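Local coordinates for protein periplasmic beta-glucosidase (Pseudomonas aeruginosa, PDB 6R5T) that probably hydrolyses terminal, non-reducing beta-D-glucosyl residues to release beta-D-glucose, as a periplasmic enzyme of glycoside hydrolase family 3, at residues Gln22-Ser27 with Gly44-Ile49; Ala36-Ile41 with Arg59-Gln64; Thr252-Gly257 with Asp284-Asp289; Met11-Asn16 with Ser68-Pro73. The protein carries 1 engineered substitution. All blocks are in the same frame, centred on the assembly; numbering follows the deposited sequence.

Contact 1 (Gln22-Ser27 with Gly44-Ile49); sequences QLRLVS and GKVGAI
Arg24 O accepts two backbone hydrogen bonds, from Gly47 N at 2.8 Å and from Ala48 N at 3.1 Å, where the chain of 44-49 enters its strand. One register step on, Val26 N donates to Ala48 O at 3.1 Å, and Leu25 and Val26 pair in parallel with Ala48 and Ile49. The glycine lets the backbones close up: Gly47 CA points a hydrogen at Gln22 O, 3.4 Å away and nearly straight at 168°. Leu25 CD1 rests on Ala48 CB (3.7 Å) on one face of the sheet; on the other, Val26 CG2 meets both Ile49 CD1 and Val46 CG1. Arg24, with CG anti to the backbone N (chi1 -173°) and the chain extended to NE, runs past Lys45 O, which lies at the edge of the guanidinium and takes a weak bond from NH1 (3.3 Å). The stronger partners of that guanidinium are Asp290 and Asp40. Gln22 NE2 is joined to Gly44 O and Val46 O through one water each, while its OE1 binds Lys321. Strands 24-26 and 48-50 are the first two of the TIM-type barrel, linked by a beta-alpha-beta crossover: helix 34-42 lays Leu37 against Val26 and Ile49, and strand 286-287 flanks 24-26 on its other edge.

Contact 2 (Ala36-Ile41 with Arg59-Gln64); sequences ALMADI and RAMQDQ
Two neighbouring helices on the outside of the TIM-type barrel, 34-42 and 55-65, meet here through Met38, Ile41, Met61 and Gln64. Their short axes approach to 9.1 Å at 41°, and no hydrogen bond crosses between them. Ile41 CD1 sits 3.7 Å from Met61 SD, the two side chains crossing at about a right angle, and Leu37 CD2 touches the same sulfur more loosely. Met38, its chain bent at chi2 and again at chi3 (70°), brings CE to 3.5 Å from Gln64 CG. That methyl lies between the Met61 thioether and the methylenes of Gln64, though its modelled approach to the sulfur is too short to be taken literally. Nearer the C-terminal ends, Ile41 CG2 packs across Gln64 CB at 3.5 Å. Gln64 thus presents methylenes to the contact while its amide folds back along its own helix: NE2 donates to Ala60 O at 3.1 Å, with that oxygen lying in the amide plane, and OE1 accepts from Arg42. Beneath, Leu37 and Met61 both settle on Ile49 of strand 48-50. Such side-by-side packing of successive helices, running broadly the same way over strand 48-50 of the parallel barrel sheet, is the outer layer of an alpha/beta barrel.

Contact 3 (Thr252-Gly257 with Asp284-Asp289); sequences TISNHG and DMNMND. Engineered in segment 252-257: Asn255 (natural residue Asp). With BGC (beta-D-glucopyranose), chain C; GAL (beta-D-galactopyranose), chain B.
The backbones of 252-257 and 284-289 run almost parallel, 11° apart, with Ile253 and Met285 bridged: Met285 N donates to Thr252 O, and Ser254 N to Met285 O at 2.8 Å. Asp284 and Thr252 interlock at one end. The carboxylate OD2 takes Thr252 N from above its plane at 3.1 Å, and Asp284 N donates a bent bond to Thr252 OG1 at 2.9 Å, the hydroxyl itself being bonded to Gly282 O; OD1 pairs with Arg312. Ser254 extends the strand pairing with its side chain, since the hydroxyl, placed between N and the carbonyl carbon (chi1 87°), receives Met287 N at 172° and donates to Asn255 O. Gly257 N then returns to Met287 O. The His256 ring carries Asn288 CB over one face, 4.1 Å from its centroid, and His256 CB lies 3.4 Å from BGC O4. Met287, extended as far as SD and then bent at chi3, brings CE within 3.8 Å of BGC O3. Asn255, engineered in place of the natural aspartate, sets OD1 3.3 Å from BGC C5; that oxygen also accepts His256 N on an in-plane lone pair, while ND2 binds Val221 O. The contact thus forms part of the sugar pocket at the C-terminal ends of the barrel strands. It links strands 251-253 and 286-287, followed by helices 258-261 and 291-301 and flanked by strands 218-221 and 24-26.

Contact 4 (Met11-Asn16 with Ser68-Pro73); sequences MARMSN and SRLKIP
Leu70 CD2 lies over the centre of one face of the Arg13 guanidinium, 3.7 Å from CZ, and it also covers one face of the Arg69 guanidinium, offset toward the rim. At the edge of Arg69, close to its plane, stands the backbone carbonyl of Arg13. This partly buried contact lies on the periphery of the TIM-type barrel, between the end of helix 2-12 with the turn behind it and the loop leading from helix 55-65 to strand 75-78. Arg69 NH2 donates to Arg13 O at 2.7 Å, although the bond is bent (131° at the hydrogen) and the donor is tilted 30° from the carbonyl plane. Arg69 NE forms a salt bridge with Glu18, whose other carboxylate oxygen accepts Ser15 N; a residue of helix 16-22 therefore grips both sides. The bend at Arg69 chi3 (81°) turns the guanidinium toward Arg13 O and Glu18. With Arg13 NH2 and Arg69 NH1 4.5 Å apart, the like charges lie near each other, an effect that the Glu18 carboxylate paired with Arg69 probably softens. Deeper in, the contact turns apolar. Ser15 caps helix 16-22, and just before it the Met14 side chain touches Gln22 and Cys314. Its CG presses on Leu70 CD1 at 3.4 Å, tighter than usual for two carbons, and the thioether ends tip to tip with the isoleucine, Met14 CE 3.7 Å from Ile72 CD1.

Contacts 1, 2 and 3 are buried in the barrel domain, whereas contact 4 is partly open to solvent at its outer end. Contacts 1 and 3 share one sheet, strands 24-26 and 286-287 being neighbours, and both rest on backbone hydrogen bonds, to which contact 3 adds side-chain bonds of Thr252, Ser254 and Asp284 and the sugar pocket. Contact 2 lies one layer outward, has no hydrogen bond across it and packs methyls, thioethers and methylenes. It meets contact 1 through Leu37 against Ile49 and through the Arg24-Asp40 salt bridge. Contact 4 mixes arginine chemistry with a small apolar core, touching contact 1 where Met14 and Ile72 reach Gln22; contacts 1 and 2 are nested within the chain loop it closes.

Contact 1 (Gln22-Ser27 with Gly44-Ile49)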
loop_
_atom_site.group_PDB
_atom_site.type_symbol
_atom_site.label_atom_id
_atom_site.label_comp_id
_atom_site.label_asym_id
_atom_site.label_seq_id
_atom_site.Cartn_x
_atom_site.Cartn_y
_atom_site.Cartn_z
ATOM N N GLN A 22 28.459 -26.824 13.345
ATOM C CA GLN A 22 27.589 -26.209 14.375
ATOM C C GLN A 22 26.573 -25.259 13.737
ATOM O O GLN A 22 25.504 -25.061 14.362
ATOM C CB GLN A 22 28.393 -25.470 15.419
ATOM C CG GLN A 22 29.135 -26.478 16.331
ATOM C CD GLN A 22 28.158 -27.368 17.046
ATOM O OE1 GLN A 22 27.333 -26.870 17.823
ATOM N NE2 GLN A 22 28.200 -28.667 16.763
ATOM N N LEU A 23 26.871 -24.749 12.555
ATOM C CA LEU A 23 26.026 -23.694 11.936
ATOM C C LEU A 23 24.895 -24.338 11.141
ATOM O O LEU A 23 24.036 -23.593 10.618
ATOM C CB LEU A 23 26.885 -22.798 11.050
ATOM C CG LEU A 23 28.175 -22.270 11.693
ATOM C CD1 LEU A 23 28.861 -21.346 10.735
ATOM C CD2 LEU A 23 27.906 -21.608 13.048
ATOM N N ARG A 24 24.847 -25.658 11.066
ATOM C CA ARG A 24 23.902 -26.340 10.171
ATOM C C ARG A 24 22.652 -26.723 10.935
ATOM O O ARG A 24 22.739 -27.485 11.918
ATOM C CB ARG A 24 24.571 -27.576 9.593
ATOM C CG ARG A 24 23.745 -28.243 8.532
ATOM C CD ARG A 24 24.563 -29.314 7.859
ATOM N NE ARG A 24 23.792 -30.064 6.895
ATOM C CZ ARG A 24 23.842 -31.377 6.722
ATOM N NH1 ARG A 24 24.636 -32.106 7.478
ATOM N NH2 ARG A 24 23.092 -31.964 5.801
ATOM N N LEU A 25 21.506 -26.157 10.506
ATOM C CA LEU A 25 20.187 -26.437 11.096
ATOM C C LEU A 25 19.345 -27.134 10.035
ATOM O O LEU A 25 19.134 -26.553 8.976
ATOM C CB LEU A 25 19.576 -25.105 11.502
ATOM C CG LEU A 25 18.105 -25.120 11.868
ATOM C CD1 LEU A 25 17.870 -25.990 13.070
ATOM C CD2 LEU A 25 17.633 -23.674 12.157
ATOM N N VAL A 26 18.901 -28.348 10.314
ATOM C CA VAL A 26 18.219 -29.168 9.284
ATOM C C VAL A 26 17.004 -29.867 9.871
ATOM O O VAL A 26 16.903 -30.028 11.074
ATOM C CB VAL A 26 19.175 -30.199 8.660
ATOM C CG1 VAL A 26 20.196 -29.540 7.781
ATOM C CG2 VAL A 26 19.841 -31.025 9.733
ATOM N N SER A 27 16.124 -30.299 8.972
ATOM C CA SER A 27 14.934 -31.110 9.324
ATOM C C SER A 27 15.005 -32.410 8.523
ATOM O O SER A 27 15.499 -32.383 7.394
ATOM C CB SER A 27 13.653 -30.399 9.012
ATOM O OG SER A 27 13.617 -30.012 7.650
ATOM N N GLY A 44 29.657 -35.111 13.373
ATOM C CA GLY A 44 29.821 -33.731 13.882
ATOM C C GLY A 44 29.388 -32.672 12.865
ATOM O O GLY A 44 29.777 -31.497 13.010
ATOM N N LYS A 45 28.582 -33.037 11.863
ATOM C CA LYS A 45 28.267 -32.142 10.733
ATOM C C LYS A 45 26.892 -31.500 10.903
ATOM O O LYS A 45 26.477 -30.843 9.963
ATOM C CB LYS A 45 28.305 -32.910 9.415
ATOM C CG LYS A 45 29.696 -33.428 9.087
ATOM C CD LYS A 45 29.982 -33.605 7.637
ATOM C CE LYS A 45 29.671 -34.986 7.126
ATOM N NZ LYS A 45 30.402 -35.266 5.860
ATOM N N VAL A 46 26.262 -31.637 12.051
ATOM C CA VAL A 46 24.919 -31.020 12.308
ATOM C C VAL A 46 24.964 -30.241 13.605
ATOM O O VAL A 46 25.386 -30.778 14.619
ATOM C CB VAL A 46 23.823 -32.090 12.353
ATOM C CG1 VAL A 46 22.453 -31.465 12.640
ATOM C CG2 VAL A 46 23.803 -32.909 11.084
ATOM N N GLY A 47 24.407 -29.029 13.623
ATOM C CA GLY A 47 24.378 -28.211 14.834
ATOM C C GLY A 47 23.033 -28.290 15.535
ATOM O O GLY A 47 22.970 -28.242 16.761
ATOM N N ALA A 48 21.940 -28.397 14.762
ATOM C CA ALA A 48 20.602 -28.401 15.346
ATOM C C ALA A 48 19.596 -28.938 14.363
ATOM O O ALA A 48 19.860 -29.015 13.162
ATOM C CB ALA A 48 20.251 -26.987 15.754
ATOM N N ILE A 49 18.466 -29.321 14.929
ATOM C CA ILE A 49 17.386 -29.985 14.194
ATOM C C ILE A 49 16.156 -29.120 14.395
ATOM O O ILE A 49 15.957 -28.602 15.501
ATOM C CB ILE A 49 17.185 -31.388 14.754
ATOM C CG1 ILE A 49 18.444 -32.236 14.601
ATOM C CG2 ILE A 49 15.977 -32.067 14.123
ATOM C CD1 ILE A 49 18.807 -32.532 13.213
HETATM O O HOH W 1 30.425 -29.854 15.031
HETATM O O HOH W 2 26.009 -30.371 17.493
#

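Contact 2 (Ala36-Ile41 with Arg59-Gln64)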
loop_
_atom_site.group_PDB
_atom_site.type_symbol
_atom_site.label_atom_id
_atom_site.label_comp_id
_atom_site.label_asym_id
_atom_site.label_seq_id
_atom_site.Cartn_x
_atom_site.Cartn_y
_atom_site.Cartn_z
ATOM N N ALA A 36 20.719 -40.573 6.487
ATOM C CA ALA A 36 21.822 -39.670 6.069
ATOM C C ALA A 36 22.017 -38.613 7.153
ATOM O O ALA A 36 23.158 -38.314 7.520
ATOM C CB ALA A 36 21.537 -39.028 4.727
ATOM N N LEU A 37 20.933 -38.097 7.711
ATOM C CA LEU A 37 21.032 -37.082 8.770
ATOM C C LEU A 37 21.694 -37.686 10.018
ATOM O O LEU A 37 22.581 -37.056 10.623
ATOM C CB LEU A 37 19.624 -36.564 9.048
ATOM C CG LEU A 37 19.558 -35.229 9.763
ATOM C CD1 LEU A 37 18.179 -34.576 9.587
ATOM C CD2 LEU A 37 19.885 -35.422 11.223
ATOM N N MET A 38 21.296 -38.882 10.406
ATOM C CA MET A 38 21.882 -39.565 11.576
ATOM C C MET A 38 23.388 -39.758 11.349
ATOM O O MET A 38 24.161 -39.521 12.284
ATOM C CB MET A 38 21.258 -40.948 11.769
ATOM C CG MET A 38 19.768 -40.992 11.732
ATOM S SD MET A 38 19.119 -41.132 13.374
ATOM C CE MET A 38 19.570 -39.481 13.854
ATOM N N ALA A 39 23.821 -40.115 10.152
ATOM C CA ALA A 39 25.263 -40.313 9.851
ATOM C C ALA A 39 25.966 -38.964 9.971
ATOM O O ALA A 39 27.066 -38.897 10.508
ATOM C CB ALA A 39 25.461 -40.898 8.479
ATOM N N ASP A 40 25.309 -37.893 9.531
ATOM C CA ASP A 40 25.925 -36.552 9.615
ATOM C C ASP A 40 26.044 -36.135 11.068
ATOM O O ASP A 40 27.057 -35.497 11.417
ATOM C CB ASP A 40 25.162 -35.516 8.789
ATOM C CG ASP A 40 25.493 -35.539 7.309
ATOM O OD1 ASP A 40 26.331 -36.365 6.886
ATOM O OD2 ASP A 40 24.893 -34.728 6.575
ATOM N N ILE A 41 25.072 -36.437 11.914
ATOM C CA ILE A 41 25.179 -36.111 13.359
ATOM C C ILE A 41 26.389 -36.860 13.943
ATOM O O ILE A 41 27.173 -36.241 14.676
ATOM C CB ILE A 41 23.898 -36.440 14.119
ATOM C CG1 ILE A 41 22.710 -35.607 13.613
ATOM C CG2 ILE A 41 24.139 -36.319 15.609
ATOM C CD1 ILE A 41 21.376 -36.177 14.072
ATOM N N ARG A 59 15.429 -38.103 21.438
ATOM C CA ARG A 59 16.477 -38.909 22.127
ATOM C C ARG A 59 17.329 -39.619 21.074
ATOM O O ARG A 59 18.582 -39.712 21.265
ATOM C CB ARG A 59 15.809 -39.943 23.045
ATOM C CG ARG A 59 15.356 -39.467 24.403
ATOM C CD ARG A 59 15.060 -40.671 25.308
ATOM N NE ARG A 59 16.351 -41.160 25.795
ATOM C CZ ARG A 59 16.970 -40.755 26.890
ATOM N NH1 ARG A 59 16.406 -39.923 27.746
ATOM N NH2 ARG A 59 18.149 -41.263 27.173
ATOM N N ALA A 60 16.726 -40.221 20.044
ATOM C CA ALA A 60 17.438 -40.998 18.999
ATOM C C ALA A 60 18.469 -40.107 18.287
ATOM O O ALA A 60 19.620 -40.536 18.041
ATOM C CB ALA A 60 16.451 -41.603 18.031
ATOM N N MET A 61 18.118 -38.848 18.026
ATOM C CA MET A 61 19.102 -37.915 17.433
ATOM C C MET A 61 20.217 -37.592 18.422
ATOM O O MET A 61 21.420 -37.572 18.019
ATOM C CB MET A 61 18.434 -36.601 17.084
ATOM C CG MET A 61 17.229 -36.805 16.267
ATOM S SD MET A 61 17.784 -37.058 14.656
ATOM C CE MET A 61 16.469 -36.128 13.865
ATOM N N GLN A 62 19.857 -37.238 19.649
ATOM C CA GLN A 62 20.868 -36.852 20.676
ATOM C C GLN A 62 21.813 -38.051 20.912
ATOM O O GLN A 62 23.030 -37.843 21.156
ATOM C CB GLN A 62 20.155 -36.408 21.939
ATOM C CG GLN A 62 20.947 -35.491 22.844
ATOM C CD GLN A 62 21.242 -34.115 22.253
ATOM O OE1 GLN A 62 22.160 -33.998 21.470
ATOM N NE2 GLN A 62 20.533 -33.065 22.677
ATOM N N ASP A 63 21.280 -39.271 20.799
ATOM C CA ASP A 63 22.097 -40.492 20.970
ATOM C C ASP A 63 23.213 -40.550 19.925
ATOM O O ASP A 63 24.259 -41.127 20.239
ATOM C CB ASP A 63 21.263 -41.762 20.912
ATOM C CG ASP A 63 20.408 -42.027 22.137
ATOM O OD1 ASP A 63 20.582 -41.404 23.205
ATOM O OD2 ASP A 63 19.533 -42.855 22.006
ATOM N N GLN A 64 23.000 -40.035 18.720
ATOM C CA GLN A 64 23.988 -40.123 17.628
ATOM C C GLN A 64 25.195 -39.260 17.966
ATOM O O GLN A 64 26.283 -39.527 17.426
ATOM C CB GLN A 64 23.401 -39.721 16.288
ATOM C CG GLN A 64 22.174 -40.537 15.920
ATOM C CD GLN A 64 22.422 -42.012 16.110
ATOM O OE1 GLN A 64 23.344 -42.560 15.500
ATOM N NE2 GLN A 64 21.642 -42.639 16.988
#

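Contact 3 (Thr252-Gly257 with Asp284-Asp289)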
loop_
_atom_site.group_PDB
_atom_site.type_symbol
_atom_site.label_atom_id
_atom_site.label_comp_id
_atom_site.label_asym_id
_atom_site.label_seq_id
_atom_site.Cartn_x
_atom_site.Cartn_y
_atom_site.Cartn_z
ATOM N N THR A 252 21.726 -15.620 15.721
ATOM C CA THR A 252 20.873 -15.305 14.549
ATOM C C THR A 252 20.667 -16.550 13.698
ATOM O O THR A 252 21.644 -17.284 13.367
ATOM C CB THR A 252 21.445 -14.137 13.767
ATOM O OG1 THR A 252 22.793 -14.462 13.407
ATOM C CG2 THR A 252 21.448 -12.849 14.566
ATOM N N ILE A 253 19.449 -16.792 13.265
ATOM C CA ILE A 253 19.094 -17.981 12.487
ATOM C C ILE A 253 18.480 -17.496 11.184
ATOM O O ILE A 253 17.539 -16.701 11.243
ATOM C CB ILE A 253 18.117 -18.879 13.253
ATOM C CG1 ILE A 253 18.654 -19.203 14.641
ATOM C CG2 ILE A 253 17.762 -20.096 12.427
ATOM C CD1 ILE A 253 17.734 -20.044 15.488
ATOM N N SER A 254 18.959 -18.017 10.064
ATOM C CA SER A 254 18.340 -17.736 8.758
ATOM C C SER A 254 16.964 -18.381 8.713
ATOM O O SER A 254 16.622 -19.350 9.418
ATOM C CB SER A 254 19.185 -18.220 7.625
ATOM O OG SER A 254 18.865 -19.570 7.354
ATOM N N ASN A 255 16.158 -17.851 7.826
ATOM C CA ASN A 255 14.902 -18.508 7.502
ATOM C C ASN A 255 15.169 -19.641 6.519
ATOM O O ASN A 255 16.322 -19.912 6.063
ATOM C CB ASN A 255 13.939 -17.424 7.013
ATOM C CG ASN A 255 12.541 -17.599 7.522
ATOM O OD1 ASN A 255 11.977 -18.661 7.299
ATOM N ND2 ASN A 255 12.004 -16.545 8.174
ATOM N N HIS A 256 14.115 -20.265 6.102
ATOM C CA HIS A 256 14.188 -21.587 5.467
ATOM C C HIS A 256 14.630 -21.446 4.006
ATOM O O HIS A 256 13.874 -20.887 3.219
ATOM C CB HIS A 256 12.814 -22.208 5.630
ATOM C CG HIS A 256 12.811 -23.608 5.192
ATOM N ND1 HIS A 256 12.998 -23.977 3.874
ATOM C CD2 HIS A 256 12.686 -24.754 5.909
ATOM C CE1 HIS A 256 13.003 -25.296 3.796
ATOM N NE2 HIS A 256 12.776 -25.785 5.021
ATOM N N GLY A 257 15.859 -21.844 3.631
ATOM C CA GLY A 257 16.353 -21.613 2.272
ATOM C C GLY A 257 16.676 -20.133 1.979
ATOM O O GLY A 257 16.853 -19.772 0.832
ATOM N N ASP A 284 24.141 -16.374 11.643
ATOM C CA ASP A 284 24.997 -17.407 12.297
ATOM C C ASP A 284 24.644 -18.800 11.806
ATOM O O ASP A 284 25.558 -19.605 11.499
ATOM C CB ASP A 284 24.860 -17.368 13.813
ATOM C CG ASP A 284 25.333 -16.096 14.466
ATOM O OD1 ASP A 284 26.210 -15.341 13.875
ATOM O OD2 ASP A 284 24.853 -15.839 15.566
ATOM N N MET A 285 23.367 -19.117 11.751
ATOM C CA MET A 285 22.948 -20.508 11.541
ATOM C C MET A 285 22.118 -20.550 10.261
ATOM O O MET A 285 21.250 -19.645 9.985
ATOM C CB MET A 285 22.231 -21.010 12.796
ATOM C CG MET A 285 21.521 -22.279 12.642
ATOM S SD MET A 285 21.169 -22.890 14.354
ATOM C CE MET A 285 22.470 -24.128 14.514
ATOM N N ASN A 286 22.424 -21.534 9.442
ATOM C CA ASN A 286 21.892 -21.722 8.074
ATOM C C ASN A 286 20.820 -22.800 8.081
ATOM O O ASN A 286 21.135 -23.992 8.300
ATOM C CB ASN A 286 23.093 -22.058 7.198
ATOM C CG ASN A 286 22.834 -22.448 5.765
ATOM O OD1 ASN A 286 23.601 -23.292 5.247
ATOM N ND2 ASN A 286 21.849 -21.821 5.125
ATOM N N MET A 287 19.580 -22.391 7.834
ATOM C CA MET A 287 18.418 -23.317 7.847
ATOM C C MET A 287 18.258 -23.988 6.491
ATOM O O MET A 287 17.984 -23.317 5.458
ATOM C CB MET A 287 17.149 -22.586 8.301
ATOM C CG MET A 287 15.955 -23.452 8.507
ATOM S SD MET A 287 14.612 -22.373 9.180
ATOM C CE MET A 287 13.789 -23.463 10.330
ATOM N N ASN A 288 18.400 -25.304 6.520
ATOM C CA ASN A 288 18.030 -26.335 5.531
ATOM C C ASN A 288 18.839 -26.330 4.231
ATOM O O ASN A 288 19.019 -27.417 3.728
ATOM C CB ASN A 288 16.522 -26.346 5.320
ATOM C CG ASN A 288 15.998 -27.767 5.426
ATOM O OD1 ASN A 288 16.294 -28.547 6.359
ATOM N ND2 ASN A 288 15.298 -28.141 4.377
ATOM N N ASP A 289 19.304 -25.214 3.647
ATOM C CA ASP A 289 19.821 -25.268 2.249
ATOM C C ASP A 289 21.273 -25.776 2.180
ATOM O O ASP A 289 21.732 -26.081 1.064
ATOM C CB ASP A 289 19.598 -23.968 1.476
ATOM C CG ASP A 289 20.240 -22.761 2.089
ATOM O OD1 ASP A 289 21.357 -22.907 2.595
ATOM O OD2 ASP A 289 19.630 -21.655 1.963
HETATM C C2 BGC C . 9.040 -20.524 10.578
HETATM C C3 BGC C . 9.929 -21.429 9.701
HETATM C C4 BGC C . 9.169 -21.594 8.357
HETATM C C5 BGC C . 9.036 -20.184 7.752
HETATM C C6 BGC C . 8.259 -20.172 6.454
HETATM C C1 BGC C . 8.804 -19.195 9.851
HETATM O O1 BGC C . 7.904 -18.510 10.665
HETATM O O2 BGC C . 9.583 -20.234 11.860
HETATM O O3 BGC C . 10.047 -22.718 10.337
HETATM O O4 BGC C . 9.973 -22.424 7.503
HETATM O O5 BGC C . 8.204 -19.427 8.579
HETATM O O6 BGC C . 8.205 -18.839 5.933
HETATM C C1 GAL B . 9.359 -23.634 7.045
HETATM C C2 GAL B . 9.019 -24.600 8.197
HETATM C C3 GAL B . 8.449 -25.883 7.582
HETATM C C4 GAL B . 7.208 -25.506 6.738
HETATM C C5 GAL B . 7.626 -24.445 5.700
HETATM C C6 GAL B . 6.428 -23.920 4.918
HETATM O O2 GAL B . 10.195 -24.870 8.942
HETATM O O3 GAL B . 8.058 -26.751 8.666
HETATM O O4 GAL B . 6.264 -24.956 7.687
HETATM O O5 GAL B . 8.197 -23.249 6.336
HETATM O O6 GAL B . 6.873 -22.880 4.012
#

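Contact 4 (Met11-Asn16 with Ser68-Pro73)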
loop_
_atom_site.group_PDB
_atom_site.type_symbol
_atom_site.label_atom_id
_atom_site.label_comp_id
_atom_site.label_asym_id
_atom_site.label_seq_id
_atom_site.Cartn_x
_atom_site.Cartn_y
_atom_site.Cartn_z
ATOM N N MET A 11 36.093 -24.142 21.729
ATOM C CA MET A 11 36.409 -23.698 20.348
ATOM C C MET A 11 37.894 -23.893 20.003
ATOM O O MET A 11 38.157 -24.124 18.848
ATOM C CB MET A 11 35.997 -22.240 20.166
ATOM C CG MET A 11 34.499 -22.205 20.079
ATOM S SD MET A 11 33.853 -20.606 19.678
ATOM C CE MET A 11 34.484 -20.355 18.019
ATOM N N ALA A 12 38.786 -23.825 20.986
ATOM C CA ALA A 12 40.236 -24.064 20.762
ATOM C C ALA A 12 40.454 -25.523 20.361
ATOM O O ALA A 12 41.523 -25.822 19.826
ATOM C CB ALA A 12 41.068 -23.684 21.991
ATOM N N ARG A 13 39.510 -26.417 20.616
ATOM C CA ARG A 13 39.643 -27.847 20.266
ATOM C C ARG A 13 39.127 -28.119 18.849
ATOM O O ARG A 13 39.303 -29.245 18.329
ATOM C CB ARG A 13 38.858 -28.711 21.254
ATOM C CG ARG A 13 39.197 -28.506 22.722
ATOM C CD ARG A 13 38.397 -29.433 23.624
ATOM N NE ARG A 13 38.762 -30.782 23.294
ATOM C CZ ARG A 13 38.258 -31.890 23.804
ATOM N NH1 ARG A 13 37.333 -31.815 24.735
ATOM N NH2 ARG A 13 38.691 -33.055 23.352
ATOM N N MET A 14 38.356 -27.183 18.275
ATOM C CA MET A 14 37.522 -27.503 17.099
ATOM C C MET A 14 38.243 -27.162 15.806
ATOM O O MET A 14 38.805 -26.084 15.667
ATOM C CB MET A 14 36.186 -26.744 17.175
ATOM C CG MET A 14 35.362 -27.239 18.310
ATOM S SD MET A 14 33.913 -26.145 18.615
ATOM C CE MET A 14 32.892 -26.650 17.223
ATOM N N SER A 15 38.158 -28.084 14.855
ATOM C CA SER A 15 38.548 -27.839 13.458
ATOM C C SER A 15 37.542 -26.867 12.854
ATOM O O SER A 15 36.383 -26.792 13.373
ATOM C CB SER A 15 38.591 -29.086 12.614
ATOM O OG SER A 15 37.328 -29.696 12.536
ATOM N N ASN A 16 37.903 -26.281 11.740
ATOM C CA ASN A 16 36.888 -25.478 11.007
ATOM C C ASN A 16 35.731 -26.351 10.556
ATOM O O ASN A 16 34.565 -25.877 10.595
ATOM C CB ASN A 16 37.491 -24.691 9.856
ATOM C CG ASN A 16 37.997 -23.338 10.313
ATOM O OD1 ASN A 16 37.899 -22.959 11.482
ATOM N ND2 ASN A 16 38.555 -22.607 9.372
ATOM N N SER A 68 30.329 -38.855 17.766
ATOM C CA SER A 68 31.200 -37.828 17.142
ATOM C C SER A 68 32.446 -37.669 18.002
ATOM O O SER A 68 32.464 -38.140 19.160
ATOM C CB SER A 68 30.476 -36.488 16.963
ATOM O OG SER A 68 30.095 -35.954 18.202
ATOM N N ARG A 69 33.413 -36.938 17.503
ATOM C CA ARG A 69 34.680 -36.737 18.259
ATOM C C ARG A 69 34.437 -35.896 19.505
ATOM O O ARG A 69 34.839 -36.308 20.598
ATOM C CB ARG A 69 35.717 -36.131 17.343
ATOM C CG ARG A 69 37.087 -36.036 17.992
ATOM C CD ARG A 69 38.055 -35.318 17.081
ATOM N NE ARG A 69 37.914 -33.854 17.146
ATOM C CZ ARG A 69 38.598 -33.051 17.954
ATOM N NH1 ARG A 69 39.389 -33.553 18.902
ATOM N NH2 ARG A 69 38.428 -31.744 17.859
ATOM N N LEU A 70 33.785 -34.729 19.366
ATOM C CA LEU A 70 33.595 -33.811 20.525
ATOM C C LEU A 70 32.263 -33.983 21.268
ATOM O O LEU A 70 32.164 -33.437 22.369
ATOM C CB LEU A 70 33.764 -32.365 20.047
ATOM C CG LEU A 70 35.179 -31.991 19.615
ATOM C CD1 LEU A 70 35.229 -30.583 19.048
ATOM C CD2 LEU A 70 36.141 -32.122 20.781
ATOM N N LYS A 71 31.311 -34.708 20.711
ATOM C CA LYS A 71 30.028 -35.038 21.369
ATOM C C LYS A 71 29.289 -33.742 21.732
ATOM O O LYS A 71 28.711 -33.676 22.803
ATOM C CB LYS A 71 30.282 -35.935 22.593
ATOM C CG LYS A 71 31.064 -37.195 22.178
ATOM C CD LYS A 71 31.590 -38.055 23.271
ATOM C CE LYS A 71 32.387 -39.225 22.717
ATOM N NZ LYS A 71 33.651 -38.766 22.109
ATOM N N ILE A 72 29.324 -32.741 20.859
ATOM C CA ILE A 72 28.592 -31.469 21.129
ATOM C C ILE A 72 27.112 -31.776 20.923
ATOM O O ILE A 72 26.719 -32.209 19.843
ATOM C CB ILE A 72 29.094 -30.336 20.213
ATOM C CG1 ILE A 72 30.570 -30.003 20.480
ATOM C CG2 ILE A 72 28.212 -29.117 20.385
ATOM C CD1 ILE A 72 31.166 -29.072 19.497
ATOM N N PRO A 73 26.261 -31.523 21.940
ATOM C CA PRO A 73 24.846 -31.855 21.835
ATOM C C PRO A 73 24.112 -30.971 20.812
ATOM O O PRO A 73 24.544 -29.844 20.541
ATOM C CB PRO A 73 24.267 -31.557 23.193
ATOM C CG PRO A 73 25.161 -30.503 23.720
ATOM C CD PRO A 73 26.558 -30.889 23.226
#